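Local coordinates for protein RmpD (Hexulose-6-phosphate synthase) (Streptococcus mutans, PDB 3EXR) that belongs to the orotidine 5'-phosphate decarboxylase / HUMPS family and folds as a TIM barrel, an eight-stranded parallel barrel surrounded by helices, at residues A[210-213]-A[214-218]; A[90-94]-A[95-99]; A[140-144]-A[145-149]. One frame throughout, in Å; residues are numbered along the deposited sequence.

Contact 1 of 3, residues A[210-213]-A[214-218]; sequences RAFK and DEIKR
Phe212 swings its ring away from the backbone N (chi1 -164°), and Ile216 brings CG1 in beside its own N (chi1 -70°); the two side chains converge one helical turn apart on the same buried flank. The delta methyl of Ile216 comes up at the edge of the phenyl ring, near its plane, with CD1 3.8 Å from CD2 of Phe212. The backbone between them is closed by the amide of Ile216, which donates to Phe212 O at 3.0 Å in an almost straight bond of 168°. Similar i to i+4 bonds run from Asp214 N to Arg210 O and from Lys217 N to Lys213 O. This is the last long helix of the TIM barrel, 205-220, and its apolar flank rests against Phe193 of strand 192-195, with Leu182 beside Phe212 and Pro6 beside Ile216. Lys213 carries its amine to Asp32 and to the carbonyl of Pro6. The outer flank is polar. Arg210 and Asp214 meet there through the aliphatic part of the arginine, CG standing 4.0 Å from Asp214 OD1, while the guanidinium makes a salt bridge with Glu30. Further along, Arg218 grips Glu215 side-on, NE to OE1 and NH2 to OE2, both 3.0 Å; the acceptors lie close to the guanidinium plane, yet each is approached from above the carboxylate plane.

Contact 2 of 3, residues A[90-94]-A[95-99]; sequences CSATI and PTMKA
Ala92 sets its methyl group against the first turn of helix 94-107, where CB lies 4.0 Å from CG2 of Thr96 and also touches CG of Met97. The methionine chain runs extended past CG and carries its terminal methyl back to the loop, CE reaching 3.7 Å from the carbonyl oxygen of Ala92 and nearing that of Cys90. Trp130 of helix 124-132 and Val116 of strand 113-117 flank both Met97 and Cys90, so the sulfur-bearing chains fill the seam between this loop and the next beta-alpha unit of the TIM barrel.

Thr93 occupies the N-cap position. Its OG1 sits between the backbone N and the carbonyl carbon (chi1 66°), which turns the hydroxyl over the helix start, where it lies 3.1 Å from OG1 of Thr96; the two side chains cross at about a right angle. A water bridges the same pair of residues, accepting from the amide of Thr93 and lying 2.7 Å from Thr96 OG1. The carbonyl of Thr93 receives the amide of Met97 in its plane, and that of Ile94 receives Lys98 N at 2.8 Å, nearly along the C=O axis. Pro95 takes the first turn, where its lack of an amide hydrogen costs no helical bond. Beyond it, the methylenes of Lys98 pass obliquely by Ile94, with CE 4.1 Å from CG2.

Chemically, the helix start thus has two characters: hydroxyls and a water gather around Thr93 and Thr96, where the helix dipole would probably favour oxygen atoms, while Ala92 and Met97, with the methyl of Thr96, supply apolar carbon next to them.

Contact 3 of 3, residues A[140-144]-A[145-149]; sequences YHQSR and DALLA
Gln142 lays its extended side chain across the start of helix 144-149, and here the packing is close: the amide oxygen OE1 approaches CD1 of Leu147 to 3.5 Å, while NE2 stands 3.6 Å from CB of Ala146. The same NE2 donates to the carbonyl of Glu151, which holds the amide in place. Ser143 holds the N-cap position without a side-chain cap; its hydroxyl is hydrogen-bonded to Asp157 instead, and the bonds across the first turn are backbone ones. Leu147 N donates to Ser143 O at 2.9 Å, and Leu148 N to Arg144 O at 2.8 Å.

The side of Arg144 and the solvent-exposed Leu148 is looser. Arg144 bends twice (chi2 55°, chi3 55°) and lies alongside Leu147, pointing the same way; NE comes only to 4.1 Å from CD2, and CD keeps a like distance from CG of Leu148. Its guanidinium reaches on to Asp69 of the second subunit, a salt bridge that ties this turn to the partner chain.

In the barrel, this is the exit from strand 137-141 into a short helix, beside strand 170-174, with Tyr140 and Gln142 packed against helix 155-167.

The three contacts follow in series along the chain; none nests within or crosses another, and in each the two segments follow directly on one another, so none closes a long loop. Contact 2 comes first, at the turn from strand 85-89 into helix 94-107. Contact 3 makes the corresponding exit from strand 137-141 into helix 144-149, two strands farther round the barrel, with nearest atoms about 9 Å from contact 2. Contact 1 lies last, within helix 205-220, which follows strand 192-195 and packs back on it. Contacts 1 and 2 sit on opposite sides of the chain's centre, their own centres 35 Å apart. Contacts 2 and 3 each also reach the second subunit, through Ser91 and Arg144.

Contact 1 of 3, residues A[210-213]-A[214-218]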
loop_
_atom_site.group_PDB
_atom_site.type_symbol
_atom_site.label_atom_id
_atom_site.label_comp_id
_atom_site.label_asym_id
_atom_site.label_seq_id
_atom_site.Cartn_x
_atom_site.Cartn_y
_atom_site.Cartn_z
ATOM N N ARG A 210 11.014 -24.222 13.516
ATOM C CA ARG A 210 10.881 -25.663 13.318
ATOM C C ARG A 210 9.754 -26.264 14.161
ATOM O O ARG A 210 9.079 -27.177 13.691
ATOM C CB ARG A 210 12.197 -26.374 13.606
ATOM C CG ARG A 210 12.176 -27.810 13.183
ATOM C CD ARG A 210 13.452 -28.512 13.582
ATOM N NE ARG A 210 14.546 -27.991 12.771
ATOM C CZ ARG A 210 15.831 -28.266 12.979
ATOM N NH1 ARG A 210 16.186 -29.096 13.949
ATOM N NH2 ARG A 210 16.754 -27.745 12.211
ATOM N N ALA A 211 9.568 -25.787 15.394
ATOM C CA ALA A 211 8.501 -26.320 16.266
ATOM C C ALA A 211 7.130 -26.012 15.672
ATOM O O ALA A 211 6.223 -26.831 15.730
ATOM C CB ALA A 211 8.609 -25.756 17.641
ATOM N N PHE A 212 7.008 -24.831 15.059
ATOM C CA PHE A 212 5.766 -24.405 14.443
ATOM C C PHE A 212 5.466 -25.334 13.256
ATOM O O PHE A 212 4.350 -25.854 13.132
ATOM C CB PHE A 212 5.926 -22.942 13.995
ATOM C CG PHE A 212 4.638 -22.227 13.674
ATOM C CD1 PHE A 212 4.173 -21.219 14.504
ATOM C CD2 PHE A 212 3.966 -22.475 12.491
ATOM C CE1 PHE A 212 3.003 -20.522 14.184
ATOM C CE2 PHE A 212 2.794 -21.780 12.171
ATOM C CZ PHE A 212 2.327 -20.796 13.028
ATOM N N LYS A 213 6.480 -25.599 12.425
ATOM C CA LYS A 213 6.305 -26.472 11.274
ATOM C C LYS A 213 6.048 -27.936 11.720
ATOM O O LYS A 213 5.265 -28.660 11.064
ATOM C CB LYS A 213 7.504 -26.330 10.314
ATOM C CG LYS A 213 7.388 -27.096 9.029
ATOM C CD LYS A 213 6.565 -26.339 7.991
ATOM C CE LYS A 213 6.074 -27.276 6.906
ATOM N NZ LYS A 213 5.130 -26.598 5.972
ATOM N N ASP A 214 6.671 -28.361 12.834
ATOM C CA ASP A 214 6.442 -29.699 13.392
ATOM C C ASP A 214 4.945 -29.879 13.739
ATOM O O ASP A 214 4.353 -30.940 13.516
ATOM C CB ASP A 214 7.271 -29.930 14.673
ATOM C CG ASP A 214 8.746 -30.181 14.426
ATOM O OD1 ASP A 214 9.162 -30.486 13.296
ATOM O OD2 ASP A 214 9.538 -30.090 15.398
ATOM N N GLU A 215 4.340 -28.844 14.304
ATOM C CA GLU A 215 2.944 -28.893 14.713
ATOM C C GLU A 215 2.000 -28.858 13.506
ATOM O O GLU A 215 0.968 -29.532 13.498
ATOM C CB GLU A 215 2.640 -27.771 15.705
ATOM C CG GLU A 215 1.201 -27.709 16.168
ATOM C CD GLU A 215 0.817 -28.854 17.119
ATOM O OE1 GLU A 215 1.620 -29.808 17.297
ATOM O OE2 GLU A 215 -0.307 -28.794 17.682
ATOM N N ILE A 216 2.341 -28.056 12.494
ATOM C CA ILE A 216 1.638 -28.127 11.215
ATOM C C ILE A 216 1.661 -29.579 10.700
ATOM O O ILE A 216 0.641 -30.106 10.322
ATOM C CB ILE A 216 2.268 -27.184 10.158
ATOM C CG1 ILE A 216 2.007 -25.722 10.522
ATOM C CG2 ILE A 216 1.736 -27.518 8.776
ATOM C CD1 ILE A 216 2.785 -24.721 9.606
ATOM N N LYS A 217 2.833 -30.214 10.722
ATOM C CA LYS A 217 2.967 -31.620 10.297
ATOM C C LYS A 217 2.121 -32.563 11.154
ATOM O O LYS A 217 1.525 -33.521 10.634
ATOM C CB LYS A 217 4.432 -32.059 10.345
ATOM C CG LYS A 217 4.724 -33.399 9.674
ATOM C CD LYS A 217 6.205 -33.493 9.340
ATOM C CE LYS A 217 6.663 -34.926 9.097
ATOM N NZ LYS A 217 8.119 -34.934 8.715
ATOM N N ARG A 218 2.077 -32.343 12.466
ATOM C CA ARG A 218 1.240 -33.220 13.320
ATOM C C ARG A 218 -0.249 -33.140 12.958
ATOM O O ARG A 218 -0.953 -34.167 12.880
ATOM C CB ARG A 218 1.425 -32.873 14.792
ATOM C CG ARG A 218 0.778 -33.865 15.780
ATOM C CD ARG A 218 0.760 -33.362 17.206
ATOM N NE ARG A 218 -0.113 -32.205 17.436
ATOM C CZ ARG A 218 -1.444 -32.254 17.518
ATOM N NH1 ARG A 218 -2.110 -33.410 17.370
ATOM N NH2 ARG A 218 -2.129 -31.140 17.764
#

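Contact 2 of 3, residues A[90-94]-A[95-99]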
loop_
_atom_site.group_PDB
_atom_site.type_symbol
_atom_site.label_atom_id
_atom_site.label_comp_id
_atom_site.label_asym_id
_atom_site.label_seq_id
_atom_site.Cartn_x
_atom_site.Cartn_y
_atom_site.Cartn_z
ATOM N N CYS A 90 -7.115 -5.127 -1.444
ATOM C CA CYS A 90 -8.397 -5.528 -2.021
ATOM C C CYS A 90 -9.137 -4.370 -2.691
ATOM O O CYS A 90 -10.066 -4.600 -3.465
ATOM C CB CYS A 90 -9.269 -6.190 -0.948
ATOM S SG CYS A 90 -9.505 -5.193 0.549
ATOM N N SER A 91 -8.735 -3.142 -2.366
ATOM C CA SER A 91 -9.225 -1.894 -2.976
ATOM C C SER A 91 -8.839 -1.745 -4.439
ATOM O O SER A 91 -9.457 -0.973 -5.173
ATOM C CB SER A 91 -8.620 -0.674 -2.245
ATOM O OG SER A 91 -8.888 -0.669 -0.871
ATOM N N ALA A 92 -7.736 -2.365 -4.838
ATOM C CA ALA A 92 -7.297 -2.312 -6.216
ATOM C C ALA A 92 -8.392 -2.817 -7.159
ATOM O O ALA A 92 -9.091 -3.782 -6.865
ATOM C CB ALA A 92 -6.034 -3.145 -6.398
ATOM N N THR A 93 -8.551 -2.152 -8.284
ATOM C CA THR A 93 -9.552 -2.571 -9.253
ATOM C C THR A 93 -9.146 -3.857 -9.954
ATOM O O THR A 93 -7.980 -4.266 -9.906
ATOM C CB THR A 93 -9.746 -1.501 -10.310
ATOM O OG1 THR A 93 -8.537 -1.387 -11.067
ATOM C CG2 THR A 93 -10.079 -0.154 -9.650
ATOM N N ILE A 94 -10.113 -4.481 -10.619
ATOM C CA ILE A 94 -9.867 -5.688 -11.395
ATOM C C ILE A 94 -8.836 -5.429 -12.513
ATOM O O ILE A 94 -7.907 -6.204 -12.651
ATOM C CB ILE A 94 -11.216 -6.300 -11.931
ATOM C CG1 ILE A 94 -12.029 -6.887 -10.768
ATOM C CG2 ILE A 94 -10.942 -7.350 -13.004
ATOM C CD1 ILE A 94 -11.355 -8.023 -10.053
ATOM N N PRO A 95 -8.953 -4.336 -13.293
ATOM C CA PRO A 95 -7.868 -4.062 -14.260
ATOM C C PRO A 95 -6.460 -3.948 -13.640
ATOM O O PRO A 95 -5.500 -4.497 -14.184
ATOM C CB PRO A 95 -8.317 -2.763 -14.935
ATOM C CG PRO A 95 -9.815 -2.780 -14.794
ATOM C CD PRO A 95 -10.063 -3.368 -13.448
ATOM N N THR A 96 -6.358 -3.286 -12.497
ATOM C CA THR A 96 -5.069 -3.188 -11.798
ATOM C C THR A 96 -4.557 -4.588 -11.382
ATOM O O THR A 96 -3.378 -4.934 -11.578
ATOM C CB THR A 96 -5.216 -2.302 -10.569
ATOM O OG1 THR A 96 -5.423 -0.945 -10.975
ATOM C CG2 THR A 96 -3.969 -2.355 -9.694
ATOM N N MET A 97 -5.442 -5.396 -10.787
ATOM C CA MET A 97 -5.047 -6.758 -10.372
ATOM C C MET A 97 -4.665 -7.642 -11.566
ATOM O O MET A 97 -3.680 -8.369 -11.504
ATOM C CB MET A 97 -6.132 -7.447 -9.552
ATOM C CG MET A 97 -6.397 -6.819 -8.189
ATOM S SD MET A 97 -7.560 -7.844 -7.316
ATOM C CE MET A 97 -7.723 -6.983 -5.732
ATOM N N LYS A 98 -5.425 -7.556 -12.657
ATOM C CA LYS A 98 -5.068 -8.313 -13.869
ATOM C C LYS A 98 -3.730 -7.859 -14.439
ATOM O O LYS A 98 -2.919 -8.691 -14.861
ATOM C CB LYS A 98 -6.136 -8.172 -14.957
ATOM C CG LYS A 98 -7.321 -9.072 -14.811
ATOM C CD LYS A 98 -8.178 -9.003 -16.100
ATOM C CE LYS A 98 -9.469 -9.847 -15.966
ATOM N NZ LYS A 98 -10.677 -9.216 -16.645
ATOM N N ALA A 99 -3.482 -6.551 -14.463
ATOM C CA ALA A 99 -2.215 -6.061 -15.019
ATOM C C ALA A 99 -1.029 -6.556 -14.189
ATOM O O ALA A 99 0.016 -6.908 -14.735
ATOM C CB ALA A 99 -2.202 -4.532 -15.101
HETATM O O HOH W 1 -6.738 0.327 -9.001
#

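Contact 3 of 3, residues A[140-144]-A[145-149]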
loop_
_atom_site.group_PDB
_atom_site.type_symbol
_atom_site.label_atom_id
_atom_site.label_comp_id
_atom_site.label_asym_id
_atom_site.label_seq_id
_atom_site.Cartn_x
_atom_site.Cartn_y
_atom_site.Cartn_z
ATOM N N TYR A 140 -6.020 -13.353 4.992
ATOM C CA TYR A 140 -7.018 -13.028 6.008
ATOM C C TYR A 140 -6.337 -12.770 7.359
ATOM O O TYR A 140 -5.560 -13.607 7.820
ATOM C CB TYR A 140 -8.064 -14.171 6.131
ATOM C CG TYR A 140 -9.277 -13.779 6.931
ATOM C CD1 TYR A 140 -10.457 -13.390 6.293
ATOM C CD2 TYR A 140 -9.237 -13.751 8.331
ATOM C CE1 TYR A 140 -11.567 -12.971 7.020
ATOM C CE2 TYR A 140 -10.346 -13.328 9.068
ATOM C CZ TYR A 140 -11.509 -12.948 8.396
ATOM O OH TYR A 140 -12.609 -12.558 9.102
ATOM N N HIS A 141 -6.633 -11.613 7.966
ATOM C CA HIS A 141 -6.084 -11.189 9.251
ATOM C C HIS A 141 -7.065 -11.430 10.374
ATOM O O HIS A 141 -8.258 -11.125 10.241
ATOM C CB HIS A 141 -5.796 -9.680 9.220
ATOM C CG HIS A 141 -4.685 -9.301 8.292
ATOM N ND1 HIS A 141 -4.810 -9.296 6.916
ATOM C CD2 HIS A 141 -3.420 -8.917 8.557
ATOM C CE1 HIS A 141 -3.661 -8.923 6.382
ATOM N NE2 HIS A 141 -2.799 -8.699 7.359
ATOM N N GLN A 142 -6.571 -11.940 11.505
ATOM C CA GLN A 142 -7.425 -11.995 12.687
ATOM C C GLN A 142 -8.045 -10.618 12.953
ATOM O O GLN A 142 -7.402 -9.560 12.801
ATOM C CB GLN A 142 -6.672 -12.471 13.926
ATOM C CG GLN A 142 -7.665 -12.935 14.983
ATOM C CD GLN A 142 -7.065 -13.270 16.337
ATOM O OE1 GLN A 142 -5.851 -13.163 16.548
ATOM N NE2 GLN A 142 -7.929 -13.675 17.275
ATOM N N SER A 143 -9.319 -10.607 13.327
ATOM C CA SER A 143 -9.970 -9.366 13.714
ATOM C C SER A 143 -9.088 -8.648 14.733
ATOM O O SER A 143 -8.641 -9.274 15.706
ATOM C CB SER A 143 -11.362 -9.670 14.276
ATOM O OG SER A 143 -12.211 -10.012 13.172
ATOM N N ARG A 144 -8.788 -7.370 14.463
ATOM C CA ARG A 144 -7.734 -6.652 15.174
ATOM C C ARG A 144 -8.036 -6.494 16.650
ATOM O O ARG A 144 -7.127 -6.557 17.480
ATOM C CB ARG A 144 -7.513 -5.286 14.518
ATOM C CG ARG A 144 -6.328 -4.456 15.025
ATOM C CD ARG A 144 -4.965 -5.148 14.984
ATOM N NE ARG A 144 -4.547 -5.696 13.679
ATOM C CZ ARG A 144 -3.932 -5.015 12.704
ATOM N NH1 ARG A 144 -3.673 -3.709 12.812
ATOM N NH2 ARG A 144 -3.570 -5.657 11.586
ATOM N N ASP A 145 -9.317 -6.295 16.979
ATOM C CA ASP A 145 -9.742 -6.197 18.377
ATOM C C ASP A 145 -9.394 -7.451 19.162
ATOM O O ASP A 145 -8.867 -7.372 20.272
ATOM C CB ASP A 145 -11.255 -5.958 18.477
ATOM C CG ASP A 145 -11.659 -4.564 18.057
ATOM O OD1 ASP A 145 -12.824 -4.403 17.605
ATOM O OD2 ASP A 145 -10.859 -3.605 18.149
ATOM N N ALA A 146 -9.728 -8.601 18.584
ATOM C CA ALA A 146 -9.421 -9.903 19.179
ATOM C C ALA A 146 -7.911 -10.156 19.254
ATOM O O ALA A 146 -7.402 -10.723 20.229
ATOM C CB ALA A 146 -10.109 -11.006 18.376
ATOM N N LEU A 147 -7.197 -9.738 18.214
ATOM C CA LEU A 147 -5.754 -9.881 18.163
ATOM C C LEU A 147 -5.118 -9.078 19.288
ATOM O O LEU A 147 -4.323 -9.613 20.065
ATOM C CB LEU A 147 -5.221 -9.400 16.802
ATOM C CG LEU A 147 -3.720 -9.556 16.545
ATOM C CD1 LEU A 147 -3.218 -10.934 16.992
ATOM C CD2 LEU A 147 -3.427 -9.341 15.089
ATOM N N LEU A 148 -5.486 -7.802 19.380
ATOM C CA LEU A 148 -4.916 -6.921 20.403
ATOM C C LEU A 148 -5.224 -7.422 21.825
ATOM O O LEU A 148 -4.388 -7.283 22.730
ATOM C CB LEU A 148 -5.361 -5.463 20.194
ATOM C CG LEU A 148 -4.713 -4.621 19.072
ATOM C CD1 LEU A 148 -4.950 -3.152 19.352
ATOM C CD2 LEU A 148 -3.201 -4.878 18.844
ATOM N N ALA A 149 -6.381 -8.046 22.000
ATOM C CA ALA A 149 -6.790 -8.589 23.293
ATOM C C ALA A 149 -6.253 -9.991 23.615
ATOM O O ALA A 149 -6.441 -10.490 24.704
ATOM C CB ALA A 149 -8.271 -8.576 23.411
#